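Local coordinates for uncharacterized protein (Candida albicans, PDB 5K04) that probably serves as the non-catalytic, helical-repeat subunit of the NatB N-terminal acetyltransferase complex, the partner of the NAT3 subunit, at residues F126-N130 and L155-E161; L147-F151 and F484-F489; F151-L155 and L492-I496. All coordinates share one frame; numbering follows the deposited sequence.

Contact 1 of 3, residues F126-N130 and L155-E161; sequences FKVFN and LLLQEGE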
ATOM      1  N   PHE A 126     -19.555  -7.073  -8.298  1.00 66.39           N
ATOM      2  CA  PHE A 126     -19.739  -8.472  -7.918  1.00 70.02           C
ATOM      3  C   PHE A 126     -21.064  -9.041  -8.415  1.00 57.17           C
ATOM      4  O   PHE A 126     -21.203 -10.267  -8.491  1.00 51.05           O
ATOM      5  CB  PHE A 126     -19.640  -8.629  -6.394  1.00 67.47           C
ATOM      6  CG  PHE A 126     -18.284  -8.295  -5.826  1.00 70.70           C
ATOM      7  CD1 PHE A 126     -17.126  -8.666  -6.481  1.00 74.80           C
ATOM      8  CD2 PHE A 126     -18.175  -7.612  -4.623  1.00 74.79           C
ATOM      9  CE1 PHE A 126     -15.881  -8.354  -5.946  1.00 73.85           C
ATOM     10  CE2 PHE A 126     -16.935  -7.299  -4.086  1.00 71.38           C
ATOM     11  CZ  PHE A 126     -15.792  -7.671  -4.746  1.00 68.61           C
ATOM     12  N   LYS A 127     -22.047  -8.183  -8.718  1.00 64.41           N
ATOM     13  CA  LYS A 127     -23.273  -8.646  -9.367  1.00 74.32           C
ATOM     14  C   LYS A 127     -22.997  -9.095 -10.791  1.00 65.93           C
ATOM     15  O   LYS A 127     -23.657 -10.011 -11.293  1.00 46.86           O
ATOM     16  CB  LYS A 127     -24.339  -7.540  -9.359  1.00 78.08           C
ATOM     17  CG  LYS A 127     -25.177  -7.502  -8.092  1.00 84.64           C
ATOM     18  CD  LYS A 127     -25.914  -6.185  -7.918  1.00 89.17           C
ATOM     19  CE  LYS A 127     -26.567  -6.110  -6.537  1.00 90.52           C
ATOM     20  NZ  LYS A 127     -27.103  -4.753  -6.241  1.00 94.55           N
ATOM     21  N   VAL A 128     -22.020  -8.457 -11.444  1.00 73.43           N
ATOM     22  CA  VAL A 128     -21.596  -8.870 -12.776  1.00 59.24           C
ATOM     23  C   VAL A 128     -20.790 -10.166 -12.704  1.00 46.86           C
ATOM     24  O   VAL A 128     -21.057 -11.109 -13.455  1.00 38.42           O
ATOM     25  CB  VAL A 128     -20.809  -7.734 -13.454  1.00 58.75           C
ATOM     26  CG1 VAL A 128     -19.972  -8.267 -14.584  1.00 61.10           C
ATOM     27  CG2 VAL A 128     -21.780  -6.695 -13.982  1.00 53.09           C
ATOM     28  N   PHE A 129     -19.810 -10.240 -11.789  1.00 44.06           N
ATOM     29  CA  PHE A 129     -19.075 -11.485 -11.585  1.00 46.58           C
ATOM     30  C   PHE A 129     -20.039 -12.651 -11.413  1.00 47.84           C
ATOM     31  O   PHE A 129     -19.918 -13.688 -12.073  1.00 36.57           O
ATOM     32  CB  PHE A 129     -18.176 -11.390 -10.346  1.00 50.52           C
ATOM     33  CG  PHE A 129     -16.883 -10.653 -10.558  1.00 63.73           C
ATOM     34  CD1 PHE A 129     -16.849  -9.443 -11.230  1.00 72.10           C
ATOM     35  CD2 PHE A 129     -15.699 -11.155 -10.027  1.00 67.60           C
ATOM     36  CE1 PHE A 129     -15.654  -8.757 -11.399  1.00 73.10           C
ATOM     37  CE2 PHE A 129     -14.498 -10.479 -10.194  1.00 72.79           C
ATOM     38  CZ  PHE A 129     -14.478  -9.276 -10.882  1.00 74.91           C
ATOM     39  N   ASN A 130     -21.005 -12.484 -10.507  1.00 49.93           N
ATOM     40  CA  ASN A 130     -21.957 -13.536 -10.197  1.00 47.77           C
ATOM     41  C   ASN A 130     -22.878 -13.811 -11.380  1.00 43.30           C
ATOM     42  O   ASN A 130     -23.250 -14.962 -11.630  1.00 32.70           O
ATOM     43  CB  ASN A 130     -22.758 -13.134  -8.959  1.00 41.30           C
ATOM     44  CG  ASN A 130     -23.919 -14.049  -8.701  1.00 37.38           C
ATOM     45  OD1 ASN A 130     -25.013 -13.854  -9.230  1.00 29.48           O
ATOM     46  ND2 ASN A 130     -23.684 -15.071  -7.884  1.00 44.97           N
ATOM     47  N   LEU A 155     -18.636 -13.066  -2.331  1.00 51.24           N
ATOM     48  CA  LEU A 155     -18.209 -11.729  -2.733  1.00 47.96           C
ATOM     49  C   LEU A 155     -19.353 -10.735  -2.641  1.00 47.08           C
ATOM     50  O   LEU A 155     -19.182  -9.626  -2.121  1.00 28.43           O
ATOM     51  CB  LEU A 155     -17.659 -11.758  -4.151  1.00 42.00           C
ATOM     52  CG  LEU A 155     -16.344 -12.513  -4.364  1.00 45.38           C
ATOM     53  CD1 LEU A 155     -15.892 -12.294  -5.810  1.00 49.93           C
ATOM     54  CD2 LEU A 155     -15.247 -12.059  -3.362  1.00 36.81           C
ATOM     55  N   LEU A 156     -20.533 -11.130  -3.142  1.00 50.00           N
ATOM     56  CA  LEU A 156     -21.718 -10.274  -3.088  1.00 49.69           C
ATOM     57  C   LEU A 156     -22.126  -9.998  -1.653  1.00 46.89           C
ATOM     58  O   LEU A 156     -22.448  -8.861  -1.296  1.00 42.08           O
ATOM     59  CB  LEU A 156     -22.882 -10.943  -3.817  1.00 50.85           C
ATOM     60  CG  LEU A 156     -22.994 -10.841  -5.320  1.00 52.28           C
ATOM     61  CD1 LEU A 156     -24.156 -11.720  -5.792  1.00 44.11           C
ATOM     62  CD2 LEU A 156     -23.197  -9.380  -5.716  1.00 50.85           C
ATOM     63  N   LEU A 157     -22.132 -11.045  -0.819  1.00 49.80           N
ATOM     64  CA  LEU A 157     -22.485 -10.910   0.591  1.00 54.03           C
ATOM     65  C   LEU A 157     -21.611  -9.893   1.308  1.00 58.47           C
ATOM     66  O   LEU A 157     -22.003  -9.389   2.369  1.00 58.88           O
ATOM     67  CB  LEU A 157     -22.363 -12.262   1.291  1.00 48.63           C
ATOM     68  CG  LEU A 157     -23.531 -13.206   1.052  1.00 56.81           C
ATOM     69  CD1 LEU A 157     -23.201 -14.603   1.550  1.00 55.95           C
ATOM     70  CD2 LEU A 157     -24.747 -12.647   1.750  1.00 56.92           C
ATOM     71  N   GLN A 158     -20.436  -9.589   0.752  1.00 60.06           N
ATOM     72  CA  GLN A 158     -19.507  -8.642   1.340  1.00 62.59           C
ATOM     73  C   GLN A 158     -19.839  -7.215   0.947  1.00 64.39           C
ATOM     74  O   GLN A 158     -18.984  -6.333   1.066  1.00 63.48           O
ATOM     75  CB  GLN A 158     -18.060  -8.984   0.940  1.00 65.34           C
ATOM     76  CG  GLN A 158     -17.586 -10.369   1.337  1.00 60.82           C
ATOM     77  CD  GLN A 158     -17.917 -10.678   2.761  1.00 77.73           C
ATOM     78  OE1 GLN A 158     -18.711 -11.574   3.053  1.00 84.27           O
ATOM     79  NE2 GLN A 158     -17.377  -9.888   3.662  1.00 84.75           N
ATOM     80  N   GLU A 159     -21.047  -6.966   0.456  1.00 70.70           N
ATOM     81  CA  GLU A 159     -21.421  -5.623   0.023  1.00 78.03           C
ATOM     82  C   GLU A 159     -22.586  -5.017   0.795  1.00 82.01           C
ATOM     83  O   GLU A 159     -22.634  -3.792   0.929  1.00 84.39           O
ATOM     84  CB  GLU A 159     -21.728  -5.612  -1.482  1.00 75.29           C
ATOM     85  CG  GLU A 159     -20.488  -5.937  -2.314  1.00 80.60           C
ATOM     86  CD  GLU A 159     -20.628  -5.545  -3.775  1.00 83.77           C
ATOM     87  OE1 GLU A 159     -21.708  -5.776  -4.363  1.00 81.11           O
ATOM     88  OE2 GLU A 159     -19.650  -4.998  -4.333  1.00 85.11           O
ATOM     89  N   GLY A 160     -23.510  -5.817   1.308  1.00 84.13           N
ATOM     90  CA  GLY A 160     -24.451  -5.354   2.309  1.00 83.57           C
ATOM     91  C   GLY A 160     -25.900  -5.109   1.896  1.00 86.69           C
ATOM     92  O   GLY A 160     -26.616  -4.405   2.625  1.00 87.55           O
ATOM     93  N   GLU A 161     -26.354  -5.649   0.764  1.00 85.92           N
ATOM     94  CA  GLU A 161     -27.786  -5.678   0.459  1.00 85.06           C
ATOM     95  C   GLU A 161     -28.404  -6.775   1.319  1.00 88.08           C
ATOM     96  O   GLU A 161     -28.727  -7.873   0.859  1.00 88.64           O
ATOM     97  CB  GLU A 161     -28.036  -5.912  -1.026  1.00 88.56           C
ATOM     98  CG  GLU A 161     -27.901  -4.659  -1.878  1.00 95.23           C
ATOM     99  CD  GLU A 161     -28.551  -4.820  -3.236  1.00 97.34           C
ATOM    100  OE1 GLU A 161     -29.058  -5.928  -3.521  1.00 97.66           O
ATOM    101  OE2 GLU A 161     -28.558  -3.841  -4.012  1.00 97.72           O
TER

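Contact 2 of 3, residues L147-F151 and F484-F489; sequences LWYAF and FDNGVF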
ATOM      1  N   LEU A 147     -17.608 -23.650  -8.467  1.00 41.10           N
ATOM      2  CA  LEU A 147     -16.918 -23.017  -7.351  1.00 41.97           C
ATOM      3  C   LEU A 147     -16.864 -21.505  -7.532  1.00 37.72           C
ATOM      4  O   LEU A 147     -17.106 -20.750  -6.584  1.00 22.65           O
ATOM      5  CB  LEU A 147     -15.505 -23.599  -7.223  1.00 42.60           C
ATOM      6  CG  LEU A 147     -15.467 -25.047  -6.736  1.00 42.51           C
ATOM      7  CD1 LEU A 147     -14.192 -25.774  -7.143  1.00 33.63           C
ATOM      8  CD2 LEU A 147     -15.591 -25.033  -5.219  1.00 41.07           C
ATOM      9  N   TRP A 148     -16.512 -21.054  -8.746  1.00 43.01           N
ATOM     10  CA  TRP A 148     -16.541 -19.633  -9.089  1.00 41.07           C
ATOM     11  C   TRP A 148     -17.871 -19.004  -8.703  1.00 38.92           C
ATOM     12  O   TRP A 148     -17.934 -18.015  -7.959  1.00 23.85           O
ATOM     13  CB  TRP A 148     -16.313 -19.461 -10.594  1.00 34.20           C
ATOM     14  CG  TRP A 148     -14.903 -19.727 -11.047  1.00 42.32           C
ATOM     15  CD1 TRP A 148     -13.876 -20.217 -10.292  1.00 37.70           C
ATOM     16  CD2 TRP A 148     -14.356 -19.487 -12.361  1.00 39.52           C
ATOM     17  NE1 TRP A 148     -12.722 -20.303 -11.056  1.00 39.55           N
ATOM     18  CE2 TRP A 148     -12.989 -19.857 -12.323  1.00 41.47           C
ATOM     19  CE3 TRP A 148     -14.890 -18.994 -13.558  1.00 37.13           C
ATOM     20  CZ2 TRP A 148     -12.154 -19.766 -13.440  1.00 40.06           C
ATOM     21  CZ3 TRP A 148     -14.059 -18.899 -14.674  1.00 39.35           C
ATOM     22  CH2 TRP A 148     -12.707 -19.288 -14.604  1.00 41.37           C
ATOM     23  N   TYR A 149     -18.949 -19.592  -9.218  1.00 39.91           N
ATOM     24  CA  TYR A 149     -20.294 -19.085  -8.993  1.00 42.11           C
ATOM     25  C   TYR A 149     -20.601 -19.011  -7.501  1.00 40.27           C
ATOM     26  O   TYR A 149     -21.077 -17.984  -7.008  1.00 32.62           O
ATOM     27  CB  TYR A 149     -21.262 -19.998  -9.739  1.00 36.86           C
ATOM     28  CG  TYR A 149     -22.675 -19.518  -9.833  1.00 41.71           C
ATOM     29  CD1 TYR A 149     -22.970 -18.154  -9.836  1.00 44.29           C
ATOM     30  CD2 TYR A 149     -23.731 -20.429  -9.929  1.00 42.26           C
ATOM     31  CE1 TYR A 149     -24.280 -17.703  -9.934  1.00 47.84           C
ATOM     32  CE2 TYR A 149     -25.059 -19.984 -10.032  1.00 44.60           C
ATOM     33  CZ  TYR A 149     -25.324 -18.618 -10.037  1.00 44.31           C
ATOM     34  OH  TYR A 149     -26.619 -18.158 -10.130  1.00 30.67           O
ATOM     35  N   ALA A 150     -20.275 -20.083  -6.765  1.00 44.39           N
ATOM     36  CA  ALA A 150     -20.493 -20.139  -5.319  1.00 44.01           C
ATOM     37  C   ALA A 150     -19.667 -19.090  -4.591  1.00 37.90           C
ATOM     38  O   ALA A 150     -20.167 -18.374  -3.710  1.00 26.29           O
ATOM     39  CB  ALA A 150     -20.134 -21.533  -4.797  1.00 27.13           C
ATOM     40  N   PHE A 151     -18.385 -19.009  -4.930  1.00 35.07           N
ATOM     41  CA  PHE A 151     -17.522 -18.011  -4.312  1.00 43.52           C
ATOM     42  C   PHE A 151     -18.028 -16.597  -4.591  1.00 40.41           C
ATOM     43  O   PHE A 151     -17.934 -15.719  -3.724  1.00 32.50           O
ATOM     44  CB  PHE A 151     -16.084 -18.200  -4.814  1.00 39.59           C
ATOM     45  CG  PHE A 151     -15.090 -17.294  -4.148  1.00 38.26           C
ATOM     46  CD1 PHE A 151     -14.773 -17.453  -2.807  1.00 33.72           C
ATOM     47  CD2 PHE A 151     -14.474 -16.284  -4.869  1.00 36.93           C
ATOM     48  CE1 PHE A 151     -13.852 -16.608  -2.199  1.00 40.08           C
ATOM     49  CE2 PHE A 151     -13.555 -15.450  -4.273  1.00 35.55           C
ATOM     50  CZ  PHE A 151     -13.244 -15.608  -2.933  1.00 37.59           C
ATOM     51  N   PHE A 484      -8.325 -17.502  -9.954  1.00 41.94           N
ATOM     52  CA  PHE A 484      -9.567 -18.184 -10.306  1.00 43.50           C
ATOM     53  C   PHE A 484      -9.300 -19.478 -11.077  1.00 40.97           C
ATOM     54  O   PHE A 484      -9.915 -20.508 -10.790  1.00 31.33           O
ATOM     55  CB  PHE A 484     -10.468 -17.253 -11.119  1.00 39.46           C
ATOM     56  CG  PHE A 484     -11.394 -16.393 -10.287  1.00 38.91           C
ATOM     57  CD1 PHE A 484     -12.625 -16.881  -9.865  1.00 39.67           C
ATOM     58  CD2 PHE A 484     -11.049 -15.087  -9.963  1.00 38.26           C
ATOM     59  CE1 PHE A 484     -13.481 -16.092  -9.120  1.00 37.04           C
ATOM     60  CE2 PHE A 484     -11.895 -14.287  -9.213  1.00 38.71           C
ATOM     61  CZ  PHE A 484     -13.116 -14.794  -8.784  1.00 39.24           C
ATOM     62  N   ASP A 485      -8.393 -19.436 -12.069  1.00 39.99           N
ATOM     63  CA  ASP A 485      -8.131 -20.616 -12.898  1.00 41.67           C
ATOM     64  C   ASP A 485      -7.613 -21.768 -12.058  1.00 43.12           C
ATOM     65  O   ASP A 485      -7.991 -22.928 -12.263  1.00 33.04           O
ATOM     66  CB  ASP A 485      -7.113 -20.300 -13.995  1.00 39.62           C
ATOM     67  CG  ASP A 485      -7.732 -19.592 -15.186  1.00 40.91           C
ATOM     68  OD1 ASP A 485      -8.959 -19.351 -15.180  1.00 36.14           O
ATOM     69  OD2 ASP A 485      -6.967 -19.274 -16.115  1.00 42.68           O
ATOM     70  N   ASN A 486      -6.696 -21.478 -11.158  1.00 47.36           N
ATOM     71  CA  ASN A 486      -6.400 -22.417 -10.100  1.00 54.78           C
ATOM     72  C   ASN A 486      -7.131 -22.839  -8.842  1.00 55.30           C
ATOM     73  O   ASN A 486      -6.585 -23.542  -8.005  1.00 60.91           O
ATOM     74  CB  ASN A 486      -4.956 -22.237  -9.640  1.00 55.77           C
ATOM     75  CG  ASN A 486      -3.968 -22.326 -10.829  1.00 53.36           C
ATOM     76  OD1 ASN A 486      -3.506 -23.405 -11.189  1.00 46.31           O
ATOM     77  ND2 ASN A 486      -3.693 -21.188 -11.462  1.00 51.74           N
ATOM     78  N   GLY A 487      -8.320 -22.368  -8.633  1.00 52.37           N
ATOM     79  CA  GLY A 487      -8.756 -22.709  -7.288  1.00 46.29           C
ATOM     80  C   GLY A 487      -8.393 -22.140  -5.946  1.00 36.40           C
ATOM     81  O   GLY A 487      -8.598 -22.800  -4.928  1.00 29.75           O
ATOM     82  N   VAL A 488      -7.812 -20.938  -5.933  1.00 36.62           N
ATOM     83  CA  VAL A 488      -7.149 -20.438  -4.735  1.00 41.53           C
ATOM     84  C   VAL A 488      -8.050 -19.430  -4.043  1.00 35.93           C
ATOM     85  O   VAL A 488      -7.684 -18.264  -3.846  1.00 26.91           O
ATOM     86  CB  VAL A 488      -5.778 -19.837  -5.079  1.00 50.01           C
ATOM     87  CG1 VAL A 488      -4.863 -19.918  -3.875  1.00 41.91           C
ATOM     88  CG2 VAL A 488      -5.168 -20.584  -6.260  1.00 55.06           C
ATOM     89  N   PHE A 489      -9.231 -19.902  -3.638  1.00 41.15           N
ATOM     90  CA  PHE A 489     -10.240 -19.031  -3.040  1.00 38.76           C
ATOM     91  C   PHE A 489      -9.794 -18.480  -1.684  1.00 34.79           C
ATOM     92  O   PHE A 489     -10.224 -17.387  -1.292  1.00 35.01           O
ATOM     93  CB  PHE A 489     -11.550 -19.813  -2.952  1.00 45.08           C
ATOM     94  CG  PHE A 489     -11.974 -20.408  -4.275  1.00 41.29           C
ATOM     95  CD1 PHE A 489     -12.520 -19.606  -5.256  1.00 40.30           C
ATOM     96  CD2 PHE A 489     -11.785 -21.747  -4.545  1.00 37.72           C
ATOM     97  CE1 PHE A 489     -12.876 -20.130  -6.471  1.00 37.39           C
ATOM     98  CE2 PHE A 489     -12.144 -22.277  -5.745  1.00 38.03           C
ATOM     99  CZ  PHE A 489     -12.689 -21.469  -6.717  1.00 40.75           C
TER

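Contact 3 of 3, residues F151-L155 and L492-I496; sequences FSFHL and LEGFI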
ATOM      1  N   PHE A 151     -18.385 -19.009  -4.930  1.00 35.07           N
ATOM      2  CA  PHE A 151     -17.522 -18.011  -4.312  1.00 43.52           C
ATOM      3  C   PHE A 151     -18.028 -16.597  -4.591  1.00 40.41           C
ATOM      4  O   PHE A 151     -17.934 -15.719  -3.724  1.00 32.50           O
ATOM      5  CB  PHE A 151     -16.084 -18.200  -4.814  1.00 39.59           C
ATOM      6  CG  PHE A 151     -15.090 -17.294  -4.148  1.00 38.26           C
ATOM      7  CD1 PHE A 151     -14.773 -17.453  -2.807  1.00 33.72           C
ATOM      8  CD2 PHE A 151     -14.474 -16.284  -4.869  1.00 36.93           C
ATOM      9  CE1 PHE A 151     -13.852 -16.608  -2.199  1.00 40.08           C
ATOM     10  CE2 PHE A 151     -13.555 -15.450  -4.273  1.00 35.55           C
ATOM     11  CZ  PHE A 151     -13.244 -15.608  -2.933  1.00 37.59           C
ATOM     12  N   SER A 152     -18.605 -16.377  -5.778  1.00 43.65           N
ATOM     13  CA  SER A 152     -19.107 -15.058  -6.140  1.00 38.90           C
ATOM     14  C   SER A 152     -20.278 -14.640  -5.260  1.00 42.38           C
ATOM     15  O   SER A 152     -20.538 -13.440  -5.130  1.00 30.07           O
ATOM     16  CB  SER A 152     -19.510 -15.031  -7.620  1.00 31.64           C
ATOM     17  OG  SER A 152     -20.677 -15.803  -7.869  1.00 25.52           O
ATOM     18  N   PHE A 153     -20.985 -15.603  -4.651  1.00 47.92           N
ATOM     19  CA  PHE A 153     -22.070 -15.258  -3.732  1.00 40.17           C
ATOM     20  C   PHE A 153     -21.530 -14.728  -2.416  1.00 35.27           C
ATOM     21  O   PHE A 153     -22.125 -13.829  -1.811  1.00 33.97           O
ATOM     22  CB  PHE A 153     -22.960 -16.468  -3.474  1.00 40.86           C
ATOM     23  CG  PHE A 153     -23.962 -16.709  -4.549  1.00 41.07           C
ATOM     24  CD1 PHE A 153     -25.032 -15.846  -4.718  1.00 37.15           C
ATOM     25  CD2 PHE A 153     -23.822 -17.780  -5.420  1.00 38.71           C
ATOM     26  CE1 PHE A 153     -25.966 -16.047  -5.742  1.00 40.77           C
ATOM     27  CE2 PHE A 153     -24.744 -17.999  -6.437  1.00 43.30           C
ATOM     28  CZ  PHE A 153     -25.823 -17.129  -6.601  1.00 41.71           C
ATOM     29  N   HIS A 154     -20.406 -15.278  -1.969  1.00 42.49           N
ATOM     30  CA  HIS A 154     -19.685 -14.703  -0.842  1.00 48.15           C
ATOM     31  C   HIS A 154     -19.218 -13.282  -1.141  1.00 48.17           C
ATOM     32  O   HIS A 154     -19.341 -12.390  -0.293  1.00 37.26           O
ATOM     33  CB  HIS A 154     -18.485 -15.572  -0.492  1.00 39.51           C
ATOM     34  CG  HIS A 154     -17.491 -14.867   0.368  1.00 49.77           C
ATOM     35  ND1 HIS A 154     -17.776 -14.476   1.657  1.00 51.96           N
ATOM     36  CD2 HIS A 154     -16.229 -14.454   0.117  1.00 48.49           C
ATOM     37  CE1 HIS A 154     -16.724 -13.871   2.174  1.00 46.81           C
ATOM     38  NE2 HIS A 154     -15.771 -13.843   1.259  1.00 54.12           N
ATOM     39  N   LEU A 155     -18.636 -13.066  -2.331  1.00 51.24           N
ATOM     40  CA  LEU A 155     -18.209 -11.729  -2.733  1.00 47.96           C
ATOM     41  C   LEU A 155     -19.353 -10.735  -2.641  1.00 47.08           C
ATOM     42  O   LEU A 155     -19.182  -9.626  -2.121  1.00 28.43           O
ATOM     43  CB  LEU A 155     -17.659 -11.758  -4.151  1.00 42.00           C
ATOM     44  CG  LEU A 155     -16.344 -12.513  -4.364  1.00 45.38           C
ATOM     45  CD1 LEU A 155     -15.892 -12.294  -5.810  1.00 49.93           C
ATOM     46  CD2 LEU A 155     -15.247 -12.059  -3.362  1.00 36.81           C
ATOM     47  N   LEU A 492      -8.164 -15.217  -2.949  1.00 43.84           N
ATOM     48  CA  LEU A 492      -8.727 -14.450  -4.055  1.00 44.12           C
ATOM     49  C   LEU A 492      -9.245 -13.099  -3.593  1.00 40.29           C
ATOM     50  O   LEU A 492      -8.953 -12.065  -4.211  1.00 26.94           O
ATOM     51  CB  LEU A 492      -9.852 -15.248  -4.711  1.00 39.97           C
ATOM     52  CG  LEU A 492      -9.455 -15.883  -6.035  1.00 45.59           C
ATOM     53  CD1 LEU A 492     -10.640 -16.603  -6.672  1.00 50.18           C
ATOM     54  CD2 LEU A 492      -8.855 -14.809  -6.979  1.00 36.67           C
ATOM     55  N   GLU A 493     -10.039 -13.097  -2.516  1.00 44.08           N
ATOM     56  CA  GLU A 493     -10.596 -11.848  -1.996  1.00 40.47           C
ATOM     57  C   GLU A 493      -9.506 -10.817  -1.742  1.00 33.20           C
ATOM     58  O   GLU A 493      -9.704  -9.623  -1.982  1.00 23.70           O
ATOM     59  CB  GLU A 493     -11.385 -12.127  -0.716  1.00 36.78           C
ATOM     60  CG  GLU A 493     -12.207 -10.959  -0.246  1.00 38.04           C
ATOM     61  CD  GLU A 493     -13.368 -11.358   0.678  1.00 43.41           C
ATOM     62  OE1 GLU A 493     -13.424 -12.520   1.153  1.00 33.10           O
ATOM     63  OE2 GLU A 493     -14.234 -10.491   0.921  1.00 37.67           O
ATOM     64  N   GLY A 494      -8.340 -11.269  -1.250  1.00 38.34           N
ATOM     65  CA  GLY A 494      -7.234 -10.355  -1.021  1.00 32.60           C
ATOM     66  C   GLY A 494      -6.608  -9.832  -2.305  1.00 38.14           C
ATOM     67  O   GLY A 494      -6.141  -8.694  -2.347  1.00 30.52           O
ATOM     68  N   PHE A 495      -6.569 -10.655  -3.363  1.00 35.10           N
ATOM     69  CA  PHE A 495      -6.133 -10.147  -4.667  1.00 36.08           C
ATOM     70  C   PHE A 495      -7.084  -9.066  -5.163  1.00 32.10           C
ATOM     71  O   PHE A 495      -6.660  -8.001  -5.621  1.00 23.48           O
ATOM     72  CB  PHE A 495      -6.067 -11.266  -5.707  1.00 37.28           C
ATOM     73  CG  PHE A 495      -5.039 -12.326  -5.434  1.00 37.38           C
ATOM     74  CD1 PHE A 495      -4.057 -12.149  -4.475  1.00 43.85           C
ATOM     75  CD2 PHE A 495      -5.061 -13.507  -6.154  1.00 41.08           C
ATOM     76  CE1 PHE A 495      -3.119 -13.133  -4.239  1.00 46.11           C
ATOM     77  CE2 PHE A 495      -4.119 -14.503  -5.917  1.00 45.70           C
ATOM     78  CZ  PHE A 495      -3.152 -14.314  -4.959  1.00 39.69           C
ATOM     79  N   ILE A 496      -8.385  -9.345  -5.083  1.00 39.55           N
ATOM     80  CA  ILE A 496      -9.397  -8.424  -5.587  1.00 36.73           C
ATOM     81  C   ILE A 496      -9.350  -7.118  -4.809  1.00 37.79           C
ATOM     82  O   ILE A 496      -9.329  -6.024  -5.394  1.00 25.79           O
ATOM     83  CB  ILE A 496     -10.779  -9.098  -5.516  1.00 36.39           C
ATOM     84  CG1 ILE A 496     -10.838 -10.274  -6.501  1.00 37.38           C
ATOM     85  CG2 ILE A 496     -11.895  -8.101  -5.761  1.00 31.30           C
ATOM     86  CD1 ILE A 496     -12.014 -11.229  -6.267  1.00 34.28           C
TER

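Contact 1 of 3, residues F126-N130 and L155-E161
Lys127 NZ lies 2.8 Å from Glu161 OE2 in a salt bridge, dropping onto the carboxylate from above, 59° out of its plane. Both chains are extended beyond CG and meet at about a right angle. Glu161 OE1 is farther from the ammonium group. Closer to the backbone, Lys127 CG packs 3.6 Å from Leu156 CD2, and that same methyl lies on the carbonyl carbon of Phe126. The other methyl, Leu156 CD1, touches Asn130 CG at 3.7 Å; Asn130 ND2 is hydrogen-bonded to Ser152 OG. This is the packing of two consecutive antiparallel helices, 126-138 and 143-157, in an all-helical protein of the TPR clan: the start of the first meets the end of the second and the turn after it. Deeper in, Phe126 CG stands anti to its carbonyl carbon (chi1 -64°), which sends the ring toward Leu155. Leu155 CB makes a CH-pi contact over one face, 4.0 Å from the ring centroid, while Leu155 CD1 reaches Phe126 CD1 at 3.9 Å. Glu159 comes to the same ring obliquely, its CG at the edge in the ring plane and its carboxylate plane turned 50° from the ring.

Contact 2 of 3, residues L147-F151 and F484-F489
Trp148 NE1 donates a hydrogen bond to Phe484 O at 2.8 Å, with an angle of 148° at the hydrogen. The oxygen lies close to the indole plane, but the donor stands 52° out of the carbonyl plane, away from either lone pair. Over one face of the indole comes the edge of the Phe484 ring in a T-shaped pair, planes at 88°, with Phe484 CD1 3.6 Å from Trp148 CD1. Phe489 packs against Leu147, Trp148 and Phe151: its CZ rests 3.6 Å from Leu147 CB, Trp148 CD1 lies at its edge near the ring plane, and its CD1 sits over the face of the Phe151 ring, 3.6 Å from Phe151 CG. These two phenyl planes meet at an intermediate angle. Having CG anti to the backbone N carries the Phe151 ring out to Phe489. Farther out, Phe117 meets Phe484 edge-to-face, and Phe133 touches the indole. What holds the accepting carbonyl is the helix end itself: Gly487 N also bonds to Phe484 O, 3.3 Å away, from the face opposite the indole. Gly487 has positive phi, so the indole bonds a carbonyl in the last turn of helix 456-485, just before its Schellman C-cap.

Contact 3 of 3, residues F151-L155 and L492-I496
His154 and Glu493 make the polar link between helices 143-157 and 489-503, and the histidine is worth following outward. From CB, which already points at the other helix, CG goes off anti to the backbone N, and this directs the imidazole across the gap. In the ring, His154 CD2 and CE1, either side of NE2, stand almost equally far from Glu493 OE1 (3.6 and 3.7 Å), so NE2 aims squarely at that oxygen. His154 NE2 donates to Glu493 OE1 at 2.7 Å, a His-carboxylate hydrogen bond made by a buried histidine and fairly straight, 163° at the hydrogen. The oxygen lies close to the imidazole plane and is met on its syn side, with NE2 tilted out of the carboxylate plane. Imidazole and carboxylate are steeply turned, 79° between planes. Nearness to the carboxylate would probably favour a positively charged imidazole, although the bond needs only the hydrogen on NE2. Glu493 comes to meet it with an extended chain, its own CG also anti to the backbone N.

On one side of this bond, Phe151 CE2 packs 3.7 Å from Leu492 CB, and Phe151 CZ lies toward the backbone nitrogen of Glu493 at the ring edge. A turn further along, Leu155 and Ile496 reach toward each other tip to tip, CD1 to CD1, 4.0 Å apart.

The short helical segments cross at -51° with their axes 12.0 Å apart at closest approach, a spacing bridged by side chains instead of backbone. Around them, Leu193 of the loop after helix 185-192 touches both Phe151 and His154, Phe126 of helix 126-138 packs on Ile496, and helix 456-485 sends Phe484 against Leu492. On helix 489-503, Phe495 packs on Met9 of the NAT3 chain.

All three contacts draw on helix 143-157. Along it contact 2 comes first, contact 3 follows and shares Phe151 with it, and contact 1 shares Leu155 with contact 3; along the chain, 126-130 precedes them all, and the segments of contact 1 alternate with those of 2 and 3. Centres of contacts 1 and 3 are about 9 Å apart, those of 2 and 3 about 8 Å, and those of 1 and 2 about 15 Å. Contact 1 is local; contacts 2 and 3 bring in consecutive helices, 456-485 and 489-503. One helix from the first quarter of this largely helical chain therefore joins distant parts, close to where Asn486, Val488 and Phe495 pack on the NAT3 chain.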